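PDB 3TGH: glideosome-associated protein 50 from Plasmodium falciparum 3D7, which is a component of the glideosome complex that serves parasite gliding and host-cell invasion, and may help assemble this complex and fix it to the inner membrane complex. Local coordinates for residues Phe29-Arg34 / Lys69-Met74; Phe192-Gly197 / Leu228-His233; Gln199-Ser204 / Met245-Cys250. One frame throughout, in Å; residues are numbered along the deposited sequence.

Contact 1. Residues Phe29-Arg34 / Lys69-Met74; sequences FIKNER and KGDMYM
Lys31 and Asp71 make the one salt bridge between Phe29-Arg34 and Lys69-Met74, with NZ of Lys31 3.2 Å from OD1 of Asp71. The ammonium does not lie in the plane of the carboxylate: it meets OD1 from above, 52° out of plane. The lysine reaches it by starting anti to its own backbone N (chi1 179°) and then bending at chi2 (70°), which lays CD and CE over the carboxylate on the way to the charge. Lys31 sits in the last turn of helix 17-32, which closes in a Schellman motif where Arg34 takes positive phi and its N bonds back to Lys31 O. Asp71 belongs to a type I turn, Gly70 to Tyr73, held by Tyr73 N to Gly70 O at 3.1 Å. A second ammonium, Lys69 NZ, stands 6.5 Å from Lys31 NZ, a like charge nearby but not in contact.

Inward from the charges the contact turns apolar, and Ile30 carries it with two branches. Its CD1 touches the sulfur of Met72 at 3.8 Å, the two side chains crossing at about a right angle. Its CG2 is pressed against CE of Met74, 3.4 Å away, a tight carbon pair; the bend of Met74 at chi3 brings that methyl to the isoleucine. Beyond them Ile38 of strand 37-40 lies against both Ile30 and Met74, while Phe26 of helix 17-32 meets Met72. The end of the helix is thus joined to the loop entering strand 75-78 by a hydrophobic seam, with a single, rather long ion pair on the outer side, so packing probably contributes more to this junction than charge does.

Contact 2. Residues Phe192-Gly197 / Leu228-His233; sequences FIIVVG and LYISGH. With CO (cobalt (II) ion), chain G.
Val195 and Leu228 begin the backbone ladder between Phe192-Gly197 and Leu228-His233, with Val195 N donating to Leu228 O at 2.9 Å and an almost straight N-H...O of 175°. The valine's carbonyl then takes Ile230 N at 2.8 Å, and Gly197 N closes the series on Ile230 O at 2.9 Å. Weaker CA-H...O contacts fill in between, such as Ser231 CA to Gly197 O at 3.3 Å. The strands run parallel, their directions 20° apart.

These are two central neighbours in one of the mixed sheets of the calcineurin-like phosphoesterase fold, and the chain between them, with helices 211-216 and 218-223, makes a beta-alpha-beta crossover. As in other metallophosphoesterases, the metal site lies past the C-terminal ends of the strands; here His233, two residues after strand 228-231, supplies a ligand.

Apolar packing occupies both faces. On one, Ile194 and Ile230 lie side by side and point the same way, CG2 of Ile194 meeting CD1 of Ile230 at 3.7 Å. On the other, CG1 of Val195 reaches Tyr229 CD1, also at 3.7 Å. The tyrosine ring, with CG anti to the backbone N (chi1 174°), swings across toward the first strand and extends over Gly197, where CE1 comes within 3.8 Å of the glycine N; its hydroxyl is bonded to Gln199 O.

Metal coordination falls to His233, whose NE2 binds the cobalt ion at 2.2 Å beside four waters. Asp198 OD2 bonds ND1, the ring's other nitrogen, which, with the metal bond, probably holds the ring's rotation.

Contact 3. Residues Gln199-Ser204 / Met245-Cys250; sequences QPIYSS and MAHITC
His247 leaves strand 245-250 with its CB directed at Gln199-Ser204, and CG, anti to the carbonyl carbon (chi1 -61°), carries the imidazole to the edge of the Tyr202 ring. ND1 is 2.8 Å from a water that also accepts Tyr202 N at 3.1 Å, so the loop backbone is tied to the ring through solvent. CE1 looks toward Ile201, whose CD1 lies at the ring edge 4.1 Å away. At the tip, NE2 comes 3.5 Å from Tyr202 CD2. That tyrosine carbon stands over the middle of the imidazole, giving a T-shaped (edge-to-face) pair with centroids 4.9 Å apart and planes at 66°; Ile201 CG2 covers a face of the phenol.

The loop follows strand 192-196 and leads to helix 211-216, and here it folds over the next strand but one of the same sheet in this metallophosphoesterase fold, with Pro200 packing on the metal ligand His233.

Two residues along the strand, the contact becomes watery. Thr249 OG1 shares one water, 2.7 Å away, with Tyr202 O, to which the water donates, and a second with Ser203 OG, itself bonded to Asp234.

In the fold
Early in the chain, contact 1 closes a loop that contains strand 37-40 and helix 56-62, tying the end of helix 17-32 to the approach to strand 75-78 in the first sheet. It is complete before the others begin, and its centre lies about 22 Å from that of contact 2. Contacts 2 and 3 cross: segments 192-197, 199-204, 228-233 and 245-250 alternate between them. Contact 2 joins neighbouring strands inside the second sheet, whereas contact 3 bends the loop after the first of these strands onto strand 245-250. They touch, Ser231 O probably bonding to Cys250 N, so three strands adjacent in the sheet and the loop packed on the cobalt ligand His233 form one unit.

Contact 1. Residues Phe29-Arg34 / Lys69-Met74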
loop_
_atom_site.group_PDB
_atom_site.type_symbol
_atom_site.label_atom_id
_atom_site.label_comp_id
_atom_site.label_asym_id
_atom_site.label_seq_id
_atom_site.Cartn_x
_atom_site.Cartn_y
_atom_site.Cartn_z
ATOM N N PHE A 29 1.951 -5.168 -17.723
ATOM C CA PHE A 29 2.277 -6.151 -16.690
ATOM C C PHE A 29 1.050 -6.684 -15.976
ATOM O O PHE A 29 0.974 -7.873 -15.681
ATOM C CB PHE A 29 3.240 -5.566 -15.653
ATOM C CG PHE A 29 4.680 -5.671 -16.042
ATOM C CD1 PHE A 29 5.229 -4.806 -16.971
ATOM C CD2 PHE A 29 5.489 -6.641 -15.481
ATOM C CE1 PHE A 29 6.567 -4.901 -17.333
ATOM C CE2 PHE A 29 6.828 -6.741 -15.836
ATOM C CZ PHE A 29 7.363 -5.868 -16.764
ATOM N N ILE A 30 0.097 -5.809 -15.677
ATOM C CA ILE A 30 -1.128 -6.244 -15.004
ATOM C C ILE A 30 -1.852 -7.315 -15.832
ATOM O O ILE A 30 -2.295 -8.332 -15.289
ATOM C CB ILE A 30 -2.041 -5.046 -14.677
ATOM C CG1 ILE A 30 -1.480 -4.315 -13.454
ATOM C CG2 ILE A 30 -3.479 -5.502 -14.412
ATOM C CD1 ILE A 30 -2.141 -3.001 -13.169
ATOM N N LYS A 31 -1.939 -7.094 -17.144
ATOM C CA LYS A 31 -2.525 -8.075 -18.057
ATOM C C LYS A 31 -1.686 -9.356 -18.112
ATOM O O LYS A 31 -2.193 -10.453 -17.872
ATOM C CB LYS A 31 -2.655 -7.474 -19.462
ATOM C CG LYS A 31 -3.226 -8.415 -20.520
ATOM C CD LYS A 31 -4.703 -8.694 -20.297
ATOM C CE LYS A 31 -5.296 -9.464 -21.470
ATOM N NZ LYS A 31 -6.758 -9.694 -21.305
ATOM N N ASN A 32 -0.399 -9.214 -18.411
ATOM C CA ASN A 32 0.449 -10.379 -18.675
ATOM C C ASN A 32 0.743 -11.221 -17.434
ATOM O O ASN A 32 0.868 -12.445 -17.532
ATOM C CB ASN A 32 1.765 -9.956 -19.327
ATOM C CG ASN A 32 1.573 -9.395 -20.722
ATOM O OD1 ASN A 32 0.511 -9.544 -21.332
ATOM N ND2 ASN A 32 2.606 -8.738 -21.234
ATOM N N GLU A 33 0.854 -10.562 -16.282
ATOM C CA GLU A 33 1.124 -11.242 -15.014
ATOM C C GLU A 33 -0.156 -11.716 -14.320
ATOM O O GLU A 33 -0.072 -12.363 -13.281
ATOM C CB GLU A 33 1.905 -10.326 -14.062
ATOM C CG GLU A 33 3.336 -10.029 -14.491
ATOM C CD GLU A 33 4.358 -11.050 -13.983
ATOM O OE1 GLU A 33 4.000 -11.957 -13.198
ATOM O OE2 GLU A 33 5.537 -10.933 -14.370
ATOM N N ARG A 34 -1.322 -11.405 -14.893
ATOM C CA ARG A 34 -2.621 -11.783 -14.323
ATOM C C ARG A 34 -2.799 -11.203 -12.912
ATOM O O ARG A 34 -3.197 -11.896 -11.979
ATOM C CB ARG A 34 -2.812 -13.310 -14.326
ATOM C CG ARG A 34 -2.919 -13.930 -15.724
ATOM C CD ARG A 34 -2.200 -15.276 -15.804
ATOM N NE ARG A 34 -2.715 -16.123 -16.881
ATOM C CZ ARG A 34 -2.083 -17.181 -17.393
ATOM N NH1 ARG A 34 -0.880 -17.544 -16.948
ATOM N NH2 ARG A 34 -2.654 -17.882 -18.369
ATOM N N LYS A 69 -11.971 -3.582 -22.814
ATOM C CA LYS A 69 -12.169 -5.003 -22.503
ATOM C C LYS A 69 -12.171 -5.308 -20.994
ATOM O O LYS A 69 -12.131 -6.475 -20.589
ATOM C CB LYS A 69 -11.122 -5.860 -23.232
ATOM C CG LYS A 69 -11.545 -7.309 -23.475
ATOM C CD LYS A 69 -10.574 -8.044 -24.397
ATOM C CE LYS A 69 -10.831 -7.731 -25.868
ATOM N NZ LYS A 69 -10.072 -8.644 -26.771
ATOM N N GLY A 70 -12.230 -4.262 -20.168
ATOM C CA GLY A 70 -12.247 -4.417 -18.720
ATOM C C GLY A 70 -10.949 -4.927 -18.120
ATOM O O GLY A 70 -10.948 -5.418 -16.993
ATOM N N ASP A 71 -9.843 -4.797 -18.854
ATOM C CA ASP A 71 -8.550 -5.319 -18.412
ATOM C C ASP A 71 -8.008 -4.628 -17.150
ATOM O O ASP A 71 -7.206 -5.218 -16.430
ATOM C CB ASP A 71 -7.504 -5.211 -19.530
ATOM C CG ASP A 71 -7.744 -6.196 -20.671
ATOM O OD1 ASP A 71 -8.541 -7.153 -20.513
ATOM O OD2 ASP A 71 -7.116 -6.004 -21.733
ATOM N N MET A 72 -8.435 -3.395 -16.891
ATOM C CA MET A 72 -8.013 -2.677 -15.678
ATOM C C MET A 72 -9.136 -2.540 -14.640
ATOM O O MET A 72 -8.975 -1.845 -13.627
ATOM C CB MET A 72 -7.453 -1.299 -16.050
ATOM C CG MET A 72 -6.088 -1.351 -16.734
ATOM S SD MET A 72 -4.779 -1.865 -15.607
ATOM C CE MET A 72 -4.536 -0.334 -14.687
ATOM N N TYR A 73 -10.265 -3.214 -14.861
ATOM C CA TYR A 73 -11.350 -3.139 -13.893
ATOM C C TYR A 73 -11.112 -4.142 -12.771
ATOM O O TYR A 73 -11.454 -5.325 -12.883
ATOM C CB TYR A 73 -12.722 -3.345 -14.542
ATOM C CG TYR A 73 -13.855 -3.135 -13.564
ATOM C CD1 TYR A 73 -14.010 -1.917 -12.909
ATOM C CD2 TYR A 73 -14.766 -4.153 -13.283
ATOM C CE1 TYR A 73 -15.040 -1.710 -12.006
ATOM C CE2 TYR A 73 -15.804 -3.954 -12.376
ATOM C CZ TYR A 73 -15.929 -2.727 -11.740
ATOM O OH TYR A 73 -16.942 -2.499 -10.841
ATOM N N MET A 74 -10.499 -3.643 -11.699
ATOM C CA MET A 74 -10.163 -4.425 -10.519
ATOM C C MET A 74 -10.036 -3.458 -9.339
ATOM O O MET A 74 -9.967 -2.245 -9.544
ATOM C CB MET A 74 -8.834 -5.150 -10.743
ATOM C CG MET A 74 -7.642 -4.219 -10.980
ATOM S SD MET A 74 -6.134 -5.119 -11.385
ATOM C CE MET A 74 -6.570 -5.757 -13.012
#

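Contact 2. Residues Phe192-Gly197 / Leu228-His233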
loop_
_atom_site.group_PDB
_atom_site.type_symbol
_atom_site.label_atom_id
_atom_site.label_comp_id
_atom_site.label_asym_id
_atom_site.label_seq_id
_atom_site.Cartn_x
_atom_site.Cartn_y
_atom_site.Cartn_z
ATOM N N PHE A 192 0.115 -14.782 5.428
ATOM C CA PHE A 192 0.829 -13.613 4.928
ATOM C C PHE A 192 0.199 -12.347 5.508
ATOM O O PHE A 192 -1.027 -12.219 5.540
ATOM C CB PHE A 192 0.732 -13.528 3.406
ATOM C CG PHE A 192 1.328 -14.703 2.680
ATOM C CD1 PHE A 192 0.515 -15.690 2.141
ATOM C CD2 PHE A 192 2.698 -14.799 2.503
ATOM C CE1 PHE A 192 1.073 -16.767 1.449
ATOM C CE2 PHE A 192 3.260 -15.869 1.818
ATOM C CZ PHE A 192 2.445 -16.850 1.293
ATOM N N ILE A 193 1.030 -11.403 5.941
ATOM C CA ILE A 193 0.542 -10.100 6.417
ATOM C C ILE A 193 1.332 -9.007 5.710
ATOM O O ILE A 193 2.564 -8.981 5.774
ATOM C CB ILE A 193 0.674 -9.935 7.947
ATOM C CG1 ILE A 193 0.032 -11.116 8.683
ATOM C CG2 ILE A 193 0.023 -8.635 8.407
ATOM C CD1 ILE A 193 0.313 -11.125 10.172
ATOM N N ILE A 194 0.601 -8.127 5.025
ATOM C CA ILE A 194 1.166 -7.045 4.233
ATOM C C ILE A 194 0.554 -5.738 4.713
ATOM O O ILE A 194 -0.661 -5.596 4.776
ATOM C CB ILE A 194 0.865 -7.226 2.718
ATOM C CG1 ILE A 194 1.486 -8.527 2.192
ATOM C CG2 ILE A 194 1.376 -6.027 1.893
ATOM C CD1 ILE A 194 0.598 -9.746 2.380
ATOM N N VAL A 195 1.405 -4.776 5.056
ATOM C CA VAL A 195 0.943 -3.472 5.501
ATOM C C VAL A 195 1.316 -2.439 4.431
ATOM O O VAL A 195 2.393 -2.516 3.835
ATOM C CB VAL A 195 1.552 -3.105 6.867
ATOM C CG1 VAL A 195 1.055 -1.748 7.343
ATOM C CG2 VAL A 195 1.241 -4.192 7.913
ATOM N N VAL A 196 0.401 -1.507 4.177
ATOM C CA VAL A 196 0.552 -0.492 3.133
ATOM C C VAL A 196 0.326 0.882 3.739
ATOM O O VAL A 196 -0.677 1.099 4.430
ATOM C CB VAL A 196 -0.504 -0.718 2.009
ATOM C CG1 VAL A 196 -0.404 0.370 0.943
ATOM C CG2 VAL A 196 -0.338 -2.105 1.388
ATOM N N GLY A 197 1.251 1.818 3.503
ATOM C CA GLY A 197 1.134 3.162 4.047
ATOM C C GLY A 197 1.891 4.172 3.207
ATOM O O GLY A 197 2.416 3.839 2.129
ATOM N N LEU A 228 5.725 -7.868 4.756
ATOM C CA LEU A 228 6.067 -6.678 3.976
ATOM C C LEU A 228 5.415 -5.428 4.557
ATOM O O LEU A 228 4.224 -5.438 4.872
ATOM C CB LEU A 228 5.535 -6.800 2.551
ATOM C CG LEU A 228 6.338 -7.400 1.404
ATOM C CD1 LEU A 228 6.886 -8.757 1.736
ATOM C CD2 LEU A 228 5.436 -7.442 0.179
ATOM N N TYR A 229 6.182 -4.346 4.661
ATOM C CA TYR A 229 5.601 -3.018 4.819
ATOM C C TYR A 229 5.918 -2.250 3.544
ATOM O O TYR A 229 7.079 -1.985 3.248
ATOM C CB TYR A 229 6.137 -2.275 6.054
ATOM C CG TYR A 229 5.636 -0.839 6.146
ATOM C CD1 TYR A 229 4.280 -0.547 6.026
ATOM C CD2 TYR A 229 6.509 0.222 6.320
ATOM C CE1 TYR A 229 3.812 0.753 6.087
ATOM C CE2 TYR A 229 6.045 1.540 6.397
ATOM C CZ TYR A 229 4.695 1.798 6.269
ATOM O OH TYR A 229 4.212 3.085 6.330
ATOM N N ILE A 230 4.877 -1.953 2.768
ATOM C CA ILE A 230 4.998 -1.256 1.492
ATOM C C ILE A 230 4.628 0.211 1.684
ATOM O O ILE A 230 3.521 0.532 2.137
ATOM C CB ILE A 230 4.073 -1.886 0.413
ATOM C CG1 ILE A 230 4.299 -3.406 0.316
ATOM C CG2 ILE A 230 4.290 -1.181 -0.945
ATOM C CD1 ILE A 230 3.291 -4.147 -0.603
ATOM N N SER A 231 5.565 1.102 1.370
ATOM C CA SER A 231 5.353 2.529 1.547
ATOM C C SER A 231 5.747 3.280 0.281
ATOM O O SER A 231 6.218 2.686 -0.693
ATOM C CB SER A 231 6.154 3.024 2.753
ATOM O OG SER A 231 7.524 2.752 2.575
ATOM N N GLY A 232 5.516 4.585 0.292
ATOM C CA GLY A 232 5.845 5.450 -0.826
ATOM C C GLY A 232 6.574 6.653 -0.270
ATOM O O GLY A 232 7.572 6.497 0.432
ATOM N N HIS A 233 6.065 7.839 -0.579
ATOM C CA HIS A 233 6.535 9.108 -0.019
ATOM C C HIS A 233 7.867 9.539 -0.612
ATOM O O HIS A 233 7.965 10.606 -1.204
ATOM C CB HIS A 233 6.625 9.050 1.509
ATOM C CG HIS A 233 6.674 10.396 2.146
ATOM N ND1 HIS A 233 5.548 11.033 2.624
ATOM C CD2 HIS A 233 7.709 11.237 2.370
ATOM C CE1 HIS A 233 5.892 12.206 3.126
ATOM N NE2 HIS A 233 7.196 12.354 2.979
HETATM CO CO CO G . 8.298 13.880 4.093
HETATM O O HOH W 1 7.366 15.385 3.147
HETATM O O HOH W 2 6.396 14.313 5.577
HETATM O O HOH W 3 10.165 13.810 2.755
HETATM O O HOH W 4 9.067 12.368 5.791
#

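Contact 3. Residues Gln199-Ser204 / Met245-Cys250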
loop_
_atom_site.group_PDB
_atom_site.type_symbol
_atom_site.label_atom_id
_atom_site.label_comp_id
_atom_site.label_asym_id
_atom_site.label_seq_id
_atom_site.Cartn_x
_atom_site.Cartn_y
_atom_site.Cartn_z
ATOM N N GLN A 199 4.386 6.909 4.652
ATOM C CA GLN A 199 5.741 7.149 5.144
ATOM C C GLN A 199 6.490 5.845 5.481
ATOM O O GLN A 199 6.010 5.037 6.280
ATOM C CB GLN A 199 5.677 8.060 6.380
ATOM C CG GLN A 199 6.988 8.264 7.108
ATOM C CD GLN A 199 8.015 9.002 6.285
ATOM O OE1 GLN A 199 7.760 10.106 5.802
ATOM N NE2 GLN A 199 9.200 8.406 6.140
ATOM N N PRO A 200 7.686 5.645 4.889
ATOM C CA PRO A 200 8.507 4.492 5.284
ATOM C C PRO A 200 9.076 4.601 6.693
ATOM O O PRO A 200 9.328 5.702 7.186
ATOM C CB PRO A 200 9.661 4.493 4.271
ATOM C CG PRO A 200 9.610 5.788 3.588
ATOM C CD PRO A 200 8.237 6.341 3.720
ATOM N N ILE A 201 9.282 3.446 7.318
ATOM C CA ILE A 201 10.036 3.346 8.550
ATOM C C ILE A 201 11.524 3.478 8.211
ATOM O O ILE A 201 12.247 4.250 8.842
ATOM C CB ILE A 201 9.781 1.998 9.248
ATOM C CG1 ILE A 201 8.327 1.906 9.711
ATOM C CG2 ILE A 201 10.756 1.807 10.426
ATOM C CD1 ILE A 201 7.884 0.485 10.082
ATOM N N TYR A 202 11.964 2.714 7.208
ATOM C CA TYR A 202 13.358 2.709 6.770
ATOM C C TYR A 202 13.417 3.082 5.301
ATOM O O TYR A 202 12.644 2.566 4.494
ATOM C CB TYR A 202 13.980 1.330 6.961
ATOM C CG TYR A 202 14.106 0.871 8.392
ATOM C CD1 TYR A 202 14.666 1.694 9.370
ATOM C CD2 TYR A 202 13.705 -0.410 8.764
ATOM C CE1 TYR A 202 14.793 1.258 10.680
ATOM C CE2 TYR A 202 13.835 -0.854 10.069
ATOM C CZ TYR A 202 14.385 -0.021 11.020
ATOM O OH TYR A 202 14.503 -0.469 12.313
ATOM N N SER A 203 14.336 3.981 4.953
ATOM C CA SER A 203 14.478 4.436 3.569
ATOM C C SER A 203 15.840 5.084 3.341
ATOM O O SER A 203 16.301 5.888 4.158
ATOM C CB SER A 203 13.370 5.431 3.211
ATOM O OG SER A 203 13.514 5.962 1.899
ATOM N N SER A 204 16.459 4.737 2.215
ATOM C CA SER A 204 17.676 5.404 1.756
ATOM C C SER A 204 17.338 6.661 0.942
ATOM O O SER A 204 18.241 7.397 0.532
ATOM C CB SER A 204 18.533 4.448 0.916
ATOM O OG SER A 204 18.834 3.257 1.624
ATOM N N MET A 245 11.541 -9.273 7.744
ATOM C CA MET A 245 10.536 -8.335 7.255
ATOM C C MET A 245 11.154 -7.509 6.144
ATOM O O MET A 245 12.265 -6.994 6.294
ATOM C CB MET A 245 10.049 -7.406 8.368
ATOM C CG MET A 245 8.854 -6.550 7.951
ATOM S SD MET A 245 8.283 -5.359 9.181
ATOM C CE MET A 245 8.324 -6.341 10.681
ATOM N N ALA A 246 10.438 -7.394 5.032
ATOM C CA ALA A 246 10.873 -6.566 3.925
ATOM C C ALA A 246 10.181 -5.205 3.996
ATOM O O ALA A 246 8.962 -5.120 4.097
ATOM C CB ALA A 246 10.576 -7.239 2.598
ATOM N N HIS A 247 10.979 -4.146 3.936
ATOM C CA HIS A 247 10.471 -2.795 3.804
ATOM C C HIS A 247 10.616 -2.419 2.343
ATOM O O HIS A 247 11.726 -2.358 1.814
ATOM C CB HIS A 247 11.268 -1.841 4.695
ATOM C CG HIS A 247 11.194 -2.180 6.149
ATOM N ND1 HIS A 247 10.376 -1.504 7.029
ATOM C CD2 HIS A 247 11.812 -3.144 6.873
ATOM C CE1 HIS A 247 10.507 -2.027 8.236
ATOM N NE2 HIS A 247 11.377 -3.021 8.169
ATOM N N ILE A 248 9.493 -2.200 1.677
ATOM C CA ILE A 248 9.505 -1.898 0.265
ATOM C C ILE A 248 9.032 -0.473 0.060
ATOM O O ILE A 248 7.935 -0.115 0.500
ATOM C CB ILE A 248 8.597 -2.855 -0.513
ATOM C CG1 ILE A 248 9.135 -4.289 -0.429
ATOM C CG2 ILE A 248 8.475 -2.394 -1.957
ATOM C CD1 ILE A 248 8.230 -5.319 -1.072
ATOM N N THR A 249 9.865 0.336 -0.599
ATOM C CA THR A 249 9.451 1.645 -1.060
ATOM C C THR A 249 9.072 1.543 -2.534
ATOM O O THR A 249 9.822 1.000 -3.365
ATOM C CB THR A 249 10.543 2.713 -0.910
ATOM O OG1 THR A 249 11.039 2.707 0.429
ATOM C CG2 THR A 249 9.971 4.090 -1.233
ATOM N N CYS A 250 7.891 2.058 -2.841
ATOM C CA CYS A 250 7.360 2.065 -4.190
ATOM C C CYS A 250 6.694 3.420 -4.384
ATOM O O CYS A 250 5.469 3.529 -4.447
ATOM C CB CYS A 250 6.391 0.894 -4.365
ATOM S SG CYS A 250 5.835 0.638 -6.043
HETATM O O HOH W 5 9.751 0.987 5.971
HETATM O O HOH W 6 11.017 1.009 2.541
HETATM O O HOH W 7 13.334 4.147 -0.006
#